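Local coordinates for protein C-domain type II peptide synthetase (Streptomyces globisporus, PDB 4ZNM) that is a condensation domain of the type II peptide synthetase class, folded as two alpha/beta lobes that each carry a mixed beta-sheet, at residues D69-H74 with P135-V140; E75-S80 with D305-F310. One frame throughout, in Å; residues are numbered along the deposited sequence. Where two conformers were deposited one is given.

Contact 1. Residues D69-H74 with P135-V140. With NA (sodium ion), chain C.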
ATOM      1  N   ASP A  69      -5.079   6.565  23.397  1.00 21.39           N
ATOM      2  CA  ASP A  69      -4.048   7.625  23.374  1.00 21.77           C
ATOM      3  C   ASP A  69      -3.605   7.923  21.941  1.00 19.13           C
ATOM      4  O   ASP A  69      -3.396   9.080  21.568  1.00 19.66           O
ATOM      5  CB  ASP A  69      -2.796   7.223  24.174  1.00 26.67           C
ATOM      6  CG  ASP A  69      -3.024   7.157  25.675  1.00 31.39           C
ATOM      7  OD1 ASP A  69      -4.033   7.718  26.145  1.00 34.25           O
ATOM      8  OD2 ASP A  69      -2.162   6.563  26.396  1.00 32.85           O
ATOM      9  N   VAL A  70      -3.472   6.866  21.141  0.54 19.25           N
ATOM     10  CA  VAL A  70      -2.899   7.000  19.811  0.54 21.22           C
ATOM     11  C   VAL A  70      -3.923   7.587  18.845  0.54 21.25           C
ATOM     12  O   VAL A  70      -3.549   8.196  17.839  0.54 21.96           O
ATOM     13  CB  VAL A  70      -2.334   5.649  19.291  0.54 20.58           C
ATOM     14  CG1 VAL A  70      -3.426   4.711  18.764  0.54 22.96           C
ATOM     15  CG2 VAL A  70      -1.315   5.904  18.184  0.54 25.60           C
ATOM     16  N   VAL A  71      -5.206   7.442  19.166  1.00 20.58           N
ATOM     17  CA  VAL A  71      -6.260   8.071  18.387  1.00 18.94           C
ATOM     18  C   VAL A  71      -6.360   9.552  18.759  1.00 18.29           C
ATOM     19  O   VAL A  71      -6.563  10.397  17.887  1.00 23.55           O
ATOM     20  CB  VAL A  71      -7.602   7.363  18.593  1.00 25.15           C
ATOM     21  CG1 VAL A  71      -8.737   8.186  17.980  1.00 25.87           C
ATOM     22  CG2 VAL A  71      -7.544   5.958  17.936  1.00 25.14           C
ATOM     23  N   VAL A  72      -6.191   9.873  20.041  1.00 22.72           N
ATOM     24  CA  VAL A  72      -6.195  11.272  20.448  1.00 20.40           C
ATOM     25  C   VAL A  72      -5.003  11.963  19.790  1.00 25.91           C
ATOM     26  O   VAL A  72      -5.107  13.092  19.352  1.00 22.65           O
ATOM     27  CB  VAL A  72      -6.141  11.438  21.939  1.00 25.56           C
ATOM     28  CG1 VAL A  72      -5.844  12.881  22.301  1.00 29.78           C
ATOM     29  CG2 VAL A  72      -7.451  10.950  22.596  1.00 31.26           C
ATOM     30  N   ARG A  73      -3.878  11.260  19.731  1.00 21.58           N
ATOM     31  CA  ARG A  73      -2.628  11.810  19.205  1.00 26.14           C
ATOM     32  C   ARG A  73      -2.680  12.216  17.728  1.00 24.48           C
ATOM     33  O   ARG A  73      -2.069  13.207  17.339  1.00 21.56           O
ATOM     34  CB  ARG A  73      -1.526  10.774  19.399  1.00 25.28           C
ATOM     35  CG  ARG A  73      -0.197  11.111  18.775  1.00 27.15           C
ATOM     36  CD  ARG A  73       0.871  10.155  19.274  1.00 24.83           C
ATOM     37  NE  ARG A  73       2.117  10.354  18.559  1.00 21.08           N
ATOM     38  CZ  ARG A  73       3.085  11.183  18.934  1.00 27.48           C
ATOM     39  NH1 ARG A  73       2.996  11.888  20.064  1.00 26.43           N
ATOM     40  NH2 ARG A  73       4.166  11.289  18.173  1.00 27.84           N
ATOM     41  N   HIS A  74      -3.391  11.439  16.918  1.00 24.16           N
ATOM     42  CA  HIS A  74      -3.389  11.615  15.461  1.00 22.41           C
ATOM     43  C   HIS A  74      -4.781  11.990  14.939  1.00 23.62           C
ATOM     44  O   HIS A  74      -5.689  11.146  14.885  1.00 22.79           O
ATOM     45  CB  HIS A  74      -2.915  10.342  14.767  1.00 20.55           C
ATOM     46  CG  HIS A  74      -1.493   9.996  15.063  1.00 23.26           C
ATOM     47  ND1 HIS A  74      -0.434  10.768  14.625  1.00 21.28           N
ATOM     48  CD2 HIS A  74      -0.947   8.971  15.766  1.00 24.24           C
ATOM     49  CE1 HIS A  74       0.698  10.243  15.065  1.00 22.98           C
ATOM     50  NE2 HIS A  74       0.412   9.149  15.754  1.00 21.81           N
ATOM     51  N   PRO A 135     -15.131   4.085  14.875  1.00 24.86           N
ATOM     52  CA  PRO A 135     -13.681   4.304  14.817  1.00 20.21           C
ATOM     53  C   PRO A 135     -13.127   4.236  13.393  1.00 19.62           C
ATOM     54  O   PRO A 135     -13.750   3.682  12.504  1.00 20.95           O
ATOM     55  CB  PRO A 135     -13.124   3.165  15.659  1.00 21.68           C
ATOM     56  CG  PRO A 135     -14.077   2.029  15.412  1.00 24.46           C
ATOM     57  CD  PRO A 135     -15.454   2.690  15.256  1.00 27.13           C
ATOM     58  N   LEU A 136     -11.947   4.804  13.211  1.00 18.03           N
ATOM     59  CA  LEU A 136     -11.181   4.652  11.996  1.00 20.09           C
ATOM     60  C   LEU A 136      -9.975   3.727  12.203  1.00 22.90           C
ATOM     61  O   LEU A 136      -9.202   3.485  11.269  1.00 21.05           O
ATOM     62  CB  LEU A 136     -10.721   6.024  11.537  1.00 19.54           C
ATOM     63  CG  LEU A 136     -11.869   6.971  11.146  1.00 21.35           C
ATOM     64  CD1 LEU A 136     -11.268   8.308  10.773  1.00 24.75           C
ATOM     65  CD2 LEU A 136     -12.667   6.391  10.007  1.00 24.93           C
ATOM     66  N   LEU A 137      -9.805   3.232  13.439  1.00 20.72           N
ATOM     67  CA  LEU A 137      -8.725   2.307  13.776  1.00 19.96           C
ATOM     68  C   LEU A 137      -9.305   1.319  14.765  1.00 21.99           C
ATOM     69  O   LEU A 137      -9.909   1.742  15.729  1.00 21.66           O
ATOM     70  CB  LEU A 137      -7.530   3.035  14.400  1.00 20.74           C
ATOM     71  CG  LEU A 137      -6.412   2.199  15.032  1.00 24.80           C
ATOM     72  CD1 LEU A 137      -5.556   1.480  13.969  1.00 24.58           C
ATOM     73  CD2 LEU A 137      -5.484   3.071  15.923  1.00 23.60           C
ATOM     74  N   ARG A 138      -9.147   0.030  14.503  1.00 19.21           N
ATOM     75  CA  ARG A 138      -9.469  -0.997  15.488  1.00 20.31           C
ATOM     76  C   ARG A 138      -8.277  -1.899  15.727  1.00 24.29           C
ATOM     77  O   ARG A 138      -7.379  -1.984  14.889  1.00 18.05           O
ATOM     78  CB  ARG A 138     -10.623  -1.863  15.043  1.00 24.19           C
ATOM     79  CG  ARG A 138     -11.942  -1.153  14.996  1.00 31.18           C
ATOM     80  CD  ARG A 138     -13.116  -2.138  14.898  1.00 30.24           C
ATOM     81  NE  ARG A 138     -13.297  -2.684  13.550  1.00 37.95           N
ATOM     82  CZ  ARG A 138     -12.870  -3.877  13.138  1.00 38.89           C
ATOM     83  NH1 ARG A 138     -13.131  -4.261  11.880  1.00 31.90           N
ATOM     84  NH2 ARG A 138     -12.200  -4.689  13.975  1.00 42.60           N
ATOM     85  N   ALA A 139      -8.319  -2.617  16.842  1.00 27.50           N
ATOM     86  CA  ALA A 139      -7.265  -3.558  17.183  1.00 23.30           C
ATOM     87  C   ALA A 139      -7.838  -4.855  17.708  1.00 19.81           C
ATOM     88  O   ALA A 139      -8.811  -4.873  18.491  1.00 20.96           O
ATOM     89  CB  ALA A 139      -6.352  -2.967  18.209  1.00 21.81           C
ATOM     90  N   VAL A 140      -7.201  -5.934  17.294  1.00 19.46           N
ATOM     91  CA  VAL A 140      -7.539  -7.258  17.762  1.00 18.25           C
ATOM     92  C   VAL A 140      -6.219  -7.898  18.252  1.00 20.29           C
ATOM     93  O   VAL A 140      -5.259  -8.016  17.502  1.00 20.11           O
ATOM     94  CB  VAL A 140      -8.195  -8.090  16.661  1.00 21.54           C
ATOM     95  CG1 VAL A 140      -8.539  -9.463  17.167  1.00 23.33           C
ATOM     96  CG2 VAL A 140      -9.442  -7.383  16.136  1.00 25.83           C
TER
HETATM   97 NA    NA C 501     -15.713   3.679  11.325  1.00 23.63          NA
HETATM   98  O   HOH W   1     -16.699   1.773  12.002  1.00 30.08           O

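Contact 2. Residues E75-S80 with D305-F310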
ATOM      1  N   GLU A  75      -4.935  13.242  14.527  1.00 25.64           N
ATOM      2  CA  GLU A  75      -6.227  13.726  13.994  1.00 24.98           C
ATOM      3  C   GLU A  75      -6.753  12.924  12.814  1.00 23.82           C
ATOM      4  O   GLU A  75      -7.961  12.759  12.683  1.00 23.22           O
ATOM      5  CB  GLU A  75      -6.131  15.188  13.556  1.00 26.11           C
ATOM      6  CG  GLU A  75      -6.136  16.124  14.713  1.00 31.44           C
ATOM      7  CD  GLU A  75      -5.925  17.584  14.342  1.00 44.58           C
ATOM      8  OE1 GLU A  75      -5.844  17.923  13.128  1.00 37.15           O
ATOM      9  OE2 GLU A  75      -5.842  18.388  15.303  1.00 47.66           O
ATOM     10  N   ALA A  76      -5.870  12.445  11.945  1.00 23.37           N
ATOM     11  CA  ALA A  76      -6.321  11.664  10.808  1.00 21.99           C
ATOM     12  C   ALA A  76      -7.146  10.466  11.275  1.00 22.76           C
ATOM     13  O   ALA A  76      -8.009  10.011  10.543  1.00 21.20           O
ATOM     14  CB  ALA A  76      -5.153  11.194   9.967  1.00 22.11           C
ATOM     15  N   LEU A  77      -6.878   9.961  12.484  1.00 19.19           N
ATOM     16  CA  LEU A  77      -7.565   8.762  12.980  1.00 23.41           C
ATOM     17  C   LEU A  77      -8.931   9.071  13.588  1.00 20.87           C
ATOM     18  O   LEU A  77      -9.605   8.169  14.085  1.00 23.82           O
ATOM     19  CB  LEU A  77      -6.729   8.036  14.051  1.00 21.55           C
ATOM     20  CG  LEU A  77      -5.395   7.433  13.573  1.00 17.86           C
ATOM     21  CD1 LEU A  77      -4.690   6.707  14.693  1.00 24.27           C
ATOM     22  CD2 LEU A  77      -5.617   6.507  12.423  1.00 22.94           C
ATOM     23  N   ARG A  78      -9.288  10.348  13.564  1.00 21.80           N
ATOM     24  CA  ARG A  78     -10.535  10.877  14.086  1.00 24.43           C
ATOM     25  C   ARG A  78     -11.195  11.749  13.027  1.00 22.40           C
ATOM     26  O   ARG A  78     -12.100  12.510  13.346  1.00 25.51           O
ATOM     27  CB  ARG A  78     -10.298  11.745  15.338  1.00 26.01           C
ATOM     28  CG  ARG A  78      -9.656  11.088  16.423  1.00 26.74           C
ATOM     29  CD  ARG A  78      -9.544  12.027  17.578  1.00 25.84           C
ATOM     30  NE  ARG A  78      -8.286  12.756  17.706  1.00 25.92           N
ATOM     31  CZ  ARG A  78      -8.200  14.084  17.741  1.00 28.37           C
ATOM     32  NH1 ARG A  78      -9.272  14.839  17.552  1.00 28.68           N
ATOM     33  NH2 ARG A  78      -7.027  14.668  17.935  1.00 31.01           N
ATOM     34  N   THR A  79     -10.724  11.675  11.784  1.00 22.54           N
ATOM     35  CA  THR A  79     -11.306  12.479  10.696  1.00 23.75           C
ATOM     36  C   THR A  79     -12.236  11.638   9.826  1.00 22.10           C
ATOM     37  O   THR A  79     -11.812  10.944   8.916  1.00 24.55           O
ATOM     38  CB  THR A  79     -10.217  13.131   9.831  1.00 25.07           C
ATOM     39  OG1 THR A  79      -9.349  13.898  10.679  1.00 25.84           O
ATOM     40  CG2 THR A  79     -10.810  14.085   8.831  1.00 24.19           C
ATOM     41  N   SER A  80     -13.526  11.703  10.140  1.00 20.50           N
ATOM     42  CA  SER A  80     -14.517  11.029   9.331  1.00 19.52           C
ATOM     43  C   SER A  80     -14.704  11.766   8.002  1.00 19.32           C
ATOM     44  O   SER A  80     -14.376  12.946   7.867  1.00 27.85           O
ATOM     45  CB  SER A  80     -15.847  10.969  10.076  1.00 23.95           C
ATOM     46  OG  SER A  80     -16.368  12.280  10.230  1.00 27.79           O
ATOM     47  N   ASP A 305       6.501  11.580  11.113  1.00 34.74           N
ATOM     48  CA  ASP A 305       5.751  11.044  12.241  1.00 32.70           C
ATOM     49  C   ASP A 305       4.233  11.233  12.078  1.00 30.98           C
ATOM     50  O   ASP A 305       3.486  11.086  13.056  1.00 27.40           O
ATOM     51  CB  ASP A 305       6.220  11.721  13.528  1.00 32.54           C
ATOM     52  CG  ASP A 305       7.700  11.436  13.825  1.00 39.07           C
ATOM     53  OD1 ASP A 305       8.110  10.259  13.674  1.00 40.48           O
ATOM     54  OD2 ASP A 305       8.458  12.377  14.154  1.00 39.38           O
ATOM     55  N   THR A 306       3.803  11.586  10.864  1.00 26.98           N
ATOM     56  CA  THR A 306       2.407  11.978  10.615  1.00 24.25           C
ATOM     57  C   THR A 306       1.561  10.824  10.101  1.00 23.06           C
ATOM     58  O   THR A 306       1.903  10.205   9.084  1.00 23.86           O
ATOM     59  CB  THR A 306       2.286  13.104   9.576  1.00 24.12           C
ATOM     60  OG1 THR A 306       3.004  14.255  10.027  1.00 26.77           O
ATOM     61  CG2 THR A 306       0.795  13.495   9.368  1.00 23.47           C
ATOM     62  N   VAL A 307       0.427  10.603  10.757  1.00 22.79           N
ATOM     63  CA  VAL A 307      -0.558   9.622  10.293  1.00 21.73           C
ATOM     64  C   VAL A 307      -1.478  10.266   9.276  1.00 21.78           C
ATOM     65  O   VAL A 307      -2.062  11.350   9.483  1.00 21.57           O
ATOM     66  CB  VAL A 307      -1.319   9.009  11.490  1.00 21.83           C
ATOM     67  CG1 VAL A 307      -2.463   8.081  11.040  1.00 20.84           C
ATOM     68  CG2 VAL A 307      -0.341   8.251  12.382  1.00 24.32           C
ATOM     69  N   GLY A 308      -1.568   9.591   8.140  1.00 21.96           N
ATOM     70  CA  GLY A 308      -2.390  10.000   7.020  1.00 19.80           C
ATOM     71  C   GLY A 308      -2.076   9.104   5.820  1.00 20.96           C
ATOM     72  O   GLY A 308      -1.193   8.254   5.889  1.00 21.63           O
ATOM     73  N   SER A 309      -2.776   9.291   4.719  1.00 24.48           N
ATOM     74  CA  SER A 309      -2.456   8.568   3.491  1.00 22.26           C
ATOM     75  C   SER A 309      -1.835   9.535   2.475  1.00 23.71           C
ATOM     76  O   SER A 309      -2.506  10.365   1.856  1.00 21.20           O
ATOM     77  CB  SER A 309      -3.708   7.880   2.957  1.00 31.04           C
ATOM     78  OG  SER A 309      -3.366   7.057   1.869  1.00 39.69           O
ATOM     79  N   PHE A 310      -0.525   9.393   2.310  1.00 21.49           N
ATOM     80  CA  PHE A 310       0.306  10.296   1.524  1.00 23.06           C
ATOM     81  C   PHE A 310       0.594   9.795   0.123  1.00 25.68           C
ATOM     82  O   PHE A 310       1.164  10.519  -0.675  1.00 24.92           O
ATOM     83  CB  PHE A 310       1.656  10.506   2.255  1.00 21.55           C
ATOM     84  CG  PHE A 310       1.556  11.400   3.455  1.00 25.14           C
ATOM     85  CD1 PHE A 310       0.871  10.997   4.579  1.00 24.49           C
ATOM     86  CD2 PHE A 310       2.174  12.633   3.466  1.00 28.29           C
ATOM     87  CE1 PHE A 310       0.786  11.814   5.691  1.00 23.41           C
ATOM     88  CE2 PHE A 310       2.088  13.450   4.569  1.00 27.74           C
ATOM     89  CZ  PHE A 310       1.390  13.046   5.679  1.00 25.65           C
TER
HETATM   90  O   HOH W   2      -3.006  13.254  11.494  1.00 24.79           O

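Contact 1. Residues D69-H74 with P135-V140
L137 at the start of strand 137-143 extends its side chain toward V70 and V71 in the last turn of helix 60-73, a helix-on-sheet contact in the alpha/beta fold of the condensation domain. With CG anti to the backbone N (chi1 170°), the leucine runs out from the strand toward the helix. Its CB stands 4.6 Å from V71 CG2, too far for close packing, and CG is no nearer to the valines. The touching is done at the tip by CD2, which lies 4.1 Å from V71 CG2 as the two side chains slide past each other in opposite directions. The same methyl lies 3.9 Å from V70 CG1, with the side chains crossing at about a right angle; V70 was deposited in two conformers, so this half of the contact is less certain. CD2 also meets L77 CD1 at 3.9 Å, just beyond the helix. A155 on strand 148-156 and I168 on helix 162-180 pack against L137 as well.

Within the helix end, R73 CG lies over one face of the H74 ring, offset toward its rim, and V70 CG2 meets that ring at its edge. D171 OD2 takes a salt bridge from R73 NE and a hydrogen bond from H74 NE2, tying the helix end to helix 162-180. Just before the strand, P135 follows a cis peptide bond. Its carbonyl serves the sodium ion beside the backbone oxygens of S130 and E133: P135 O sits 2.3 Å from the metal, and water 1 is at 2.2 Å.

Contact 2. Residues E75-S80 with D305-F310
L77 and V307 cross at about a right angle, the tip of the leucine lying against one branch of the valine. A chi1 of 174° sets V307 CG1 opposite the backbone N, on the branch that touches L77 CD2 at 3.8 Å and L77 CG at 3.9 Å. A76 approaches differently: its CB points at the backbone of the 305-310 loop and comes tightly, 3.1 Å, against V307 O, with V307 CG1 more loosely alongside. Water 2 bridges the two backbones beside this methyl, accepting from A76 N at 3.0 Å and donating to V307 O at 2.9 Å, so the buried carbonyl has a polar partner beside the methyl.

The 3-10 turn 75-77 that presents these side chains is held from within. E75 O is gripped from opposite faces of its plane, by R78 N and by T79 OG1, the latter 2.7 Å away and well above the plane. On the loop side, F310 N binds D161 OD2, and G308 pairs through its backbone with D161, which closes the HHxxxD signature of condensation domains. V167 and I168 of helix 162-180 pack on V307, I168 also reaches L77, and T79 leans on strand 87-92.

Overall arrangement
Both contacts are buried, with centres 10 Å apart on one side of the chain's centre; contact 1 lies farther out, and its segment 135-140 includes P135, a ligand of the sodium ion. Helix 60-73 ends at H74, where the backbone leaves helical angles, and the 3-10 turn of contact 2 follows at once. R78 folds back to bind the helix end, its NE and NH2 each 2.9 Å from V71 O and V72 O respectively. I168 of helix 162-180 touches side chains in both. Their chemistry differs: contact 1 sets helix against sheet through methyl groups alone, whereas contact 2 joins turn to loop with methyls, a backbone carbonyl and a bridging water. H74 ND1 lies 3.4 Å from V307 CG2, bringing the two contacts together.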